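Local coordinates for carbohydrate kinase, FGGY (PDB 3H6E), which probably phosphorylates a carbohydrate substrate as a kinase with an actin-like ATPase fold, at residues A[370-375]-A[404-409]. Numbering follows the deposited sequence.
Sequences ACLYAA and VRALAS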
loop_
_atom_site.group_PDB
_atom_site.type_symbol
_atom_site.label_atom_id
_atom_site.label_comp_id
_atom_site.label_asym_id
_atom_site.label_seq_id
_atom_site.Cartn_x
_atom_site.Cartn_y
_atom_site.Cartn_z
ATOM N N ALA A 370 -17.562 17.917 2.610
ATOM C CA ALA A 370 -16.324 17.253 2.995
ATOM C C ALA A 370 -15.861 16.327 1.872
ATOM O O ALA A 370 -14.670 16.229 1.587
ATOM C CB ALA A 370 -16.516 16.473 4.295
ATOM N N CYS A 371 -16.817 15.657 1.238
ATOM C CA CYS A 371 -16.527 14.761 0.125
ATOM C C CYS A 371 -15.996 15.514 -1.090
ATOM O O CYS A 371 -15.287 14.944 -1.918
ATOM C CB CYS A 371 -17.777 13.980 -0.267
ATOM S SG CYS A 371 -18.383 12.859 0.994
ATOM N N LEU A 372 -16.346 16.792 -1.195
ATOM C CA LEU A 372 -15.895 17.611 -2.317
ATOM C C LEU A 372 -14.449 18.035 -2.128
ATOM O O LEU A 372 -13.658 18.009 -3.069
ATOM C CB LEU A 372 -16.776 18.853 -2.485
ATOM C CG LEU A 372 -18.234 18.635 -2.903
ATOM C CD1 LEU A 372 -18.845 19.944 -3.400
ATOM C CD2 LEU A 372 -18.343 17.552 -3.964
ATOM N N TYR A 373 -14.117 18.428 -0.902
ATOM C CA TYR A 373 -12.770 18.866 -0.558
ATOM C C TYR A 373 -11.746 17.757 -0.799
ATOM O O TYR A 373 -10.604 18.023 -1.181
ATOM C CB TYR A 373 -12.727 19.331 0.905
ATOM C CG TYR A 373 -11.337 19.391 1.499
ATOM C CD1 TYR A 373 -10.536 20.514 1.337
ATOM C CD2 TYR A 373 -10.826 18.323 2.225
ATOM C CE1 TYR A 373 -9.264 20.567 1.878
ATOM C CE2 TYR A 373 -9.558 18.368 2.768
ATOM C CZ TYR A 373 -8.784 19.492 2.595
ATOM O OH TYR A 373 -7.521 19.542 3.132
ATOM N N ALA A 374 -12.162 16.514 -0.575
ATOM C CA ALA A 374 -11.275 15.370 -0.746
ATOM C C ALA A 374 -11.108 15.044 -2.226
ATOM O O ALA A 374 -10.079 14.514 -2.644
ATOM C CB ALA A 374 -11.801 14.161 0.024
ATOM N N ALA A 375 -12.126 15.370 -3.015
ATOM C CA ALA A 375 -12.069 15.167 -4.456
ATOM C C ALA A 375 -11.076 16.142 -5.071
ATOM O O ALA A 375 -10.295 15.781 -5.951
ATOM C CB ALA A 375 -13.442 15.351 -5.072
ATOM N N VAL A 404 -16.679 10.095 -5.197
ATOM C CA VAL A 404 -16.393 9.447 -6.472
ATOM C C VAL A 404 -16.994 10.231 -7.634
ATOM O O VAL A 404 -16.310 10.441 -8.660
ATOM C CB VAL A 404 -16.931 8.006 -6.506
ATOM C CG1 VAL A 404 -16.730 7.394 -7.884
ATOM C CG2 VAL A 404 -16.256 7.160 -5.436
ATOM N N ARG A 405 -18.247 10.629 -7.535
ATOM C CA ARG A 405 -18.917 11.353 -8.615
ATOM C C ARG A 405 -18.331 12.750 -8.831
ATOM O O ARG A 405 -18.291 13.245 -9.956
ATOM C CB ARG A 405 -20.426 11.429 -8.371
ATOM C CG ARG A 405 -21.109 10.071 -8.361
ATOM C CD ARG A 405 -22.619 10.198 -8.312
ATOM N NE ARG A 405 -23.166 10.636 -9.591
ATOM C CZ ARG A 405 -24.463 10.809 -9.827
ATOM N NH1 ARG A 405 -25.348 10.584 -8.864
ATOM N NH2 ARG A 405 -24.875 11.207 -11.025
ATOM N N ALA A 406 -17.881 13.383 -7.754
ATOM C CA ALA A 406 -17.199 14.663 -7.870
ATOM C C ALA A 406 -15.898 14.457 -8.631
ATOM O O ALA A 406 -15.470 15.312 -9.404
ATOM C CB ALA A 406 -16.928 15.252 -6.495
ATOM N N LEU A 407 -15.273 13.306 -8.407
ATOM C CA LEU A 407 -14.037 12.970 -9.097
ATOM C C LEU A 407 -14.304 12.788 -10.588
ATOM O O LEU A 407 -13.570 13.300 -11.431
ATOM C CB LEU A 407 -13.423 11.701 -8.505
ATOM C CG LEU A 407 -11.943 11.505 -8.823
ATOM C CD1 LEU A 407 -11.145 12.722 -8.368
ATOM C CD2 LEU A 407 -11.410 10.224 -8.195
ATOM N N ALA A 408 -15.368 12.061 -10.907
ATOM C CA ALA A 408 -15.766 11.865 -12.296
ATOM C C ALA A 408 -15.971 13.201 -13.017
ATOM O O ALA A 408 -15.552 13.367 -14.167
ATOM C CB ALA A 408 -17.021 11.026 -12.366
ATOM N N SER A 409 -16.605 14.149 -12.331
ATOM C CA SER A 409 -16.875 15.469 -12.897
ATOM C C SER A 409 -15.591 16.242 -13.156
ATOM O O SER A 409 -15.435 16.879 -14.199
ATOM C CB SER A 409 -17.785 16.279 -11.969
ATOM O OG SER A 409 -19.020 15.618 -11.752
#
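Ala406 CB is the hub of this helix-to-helix contact, meeting two side chains of 370-375 at once. Ala375 CB approaches it methyl to methyl at 3.8 Å, each CB pointing at the opposing helix. Leu372 reaches the same methyl with one branch of its fork: CG stands anti to the carbonyl carbon (chi1 -66°), and CD2 swings across to lie 3.7 Å from Ala406 CB. A looser touch comes from Leu407, whose CG is anti to the backbone N (chi1 -161°); this carries CD1 to 4.0 Å from the carbonyl oxygen of Ala375, a van der Waals approach of a methyl to a backbone oxygen.

The hydrogen bonds of 404-409 run along its own helix or to residues beyond the pair. Ser409 OG folds back to Arg405 O, one turn earlier, at 3.1 Å; that oxygen also accepts from Ser409 N, and it can hold both donors because they come to opposite faces of its plane. Ser409 OG also bonds to Leu449 N, and the Arg405 guanidinium bonds to the carbonyls of Glu447 and Pro448, tying the helix to the 447-449 backbone, just beyond strand 443-445.

The two segments lie on helices 363-384 and 401-410 of the C-terminal FGGY domain; between them the chain passes through strand 390-394, an interior strand of the domain's mixed sheet. From helix 457-468, Leu457 packs on Ala406 and Tyr460 on Leu372. With two alanines facing each other, the axes of the two short segments come within 8.7 Å at a crossing angle of -44°, and the buried join relies on apolar dispersion and shape rather than on directional bonds.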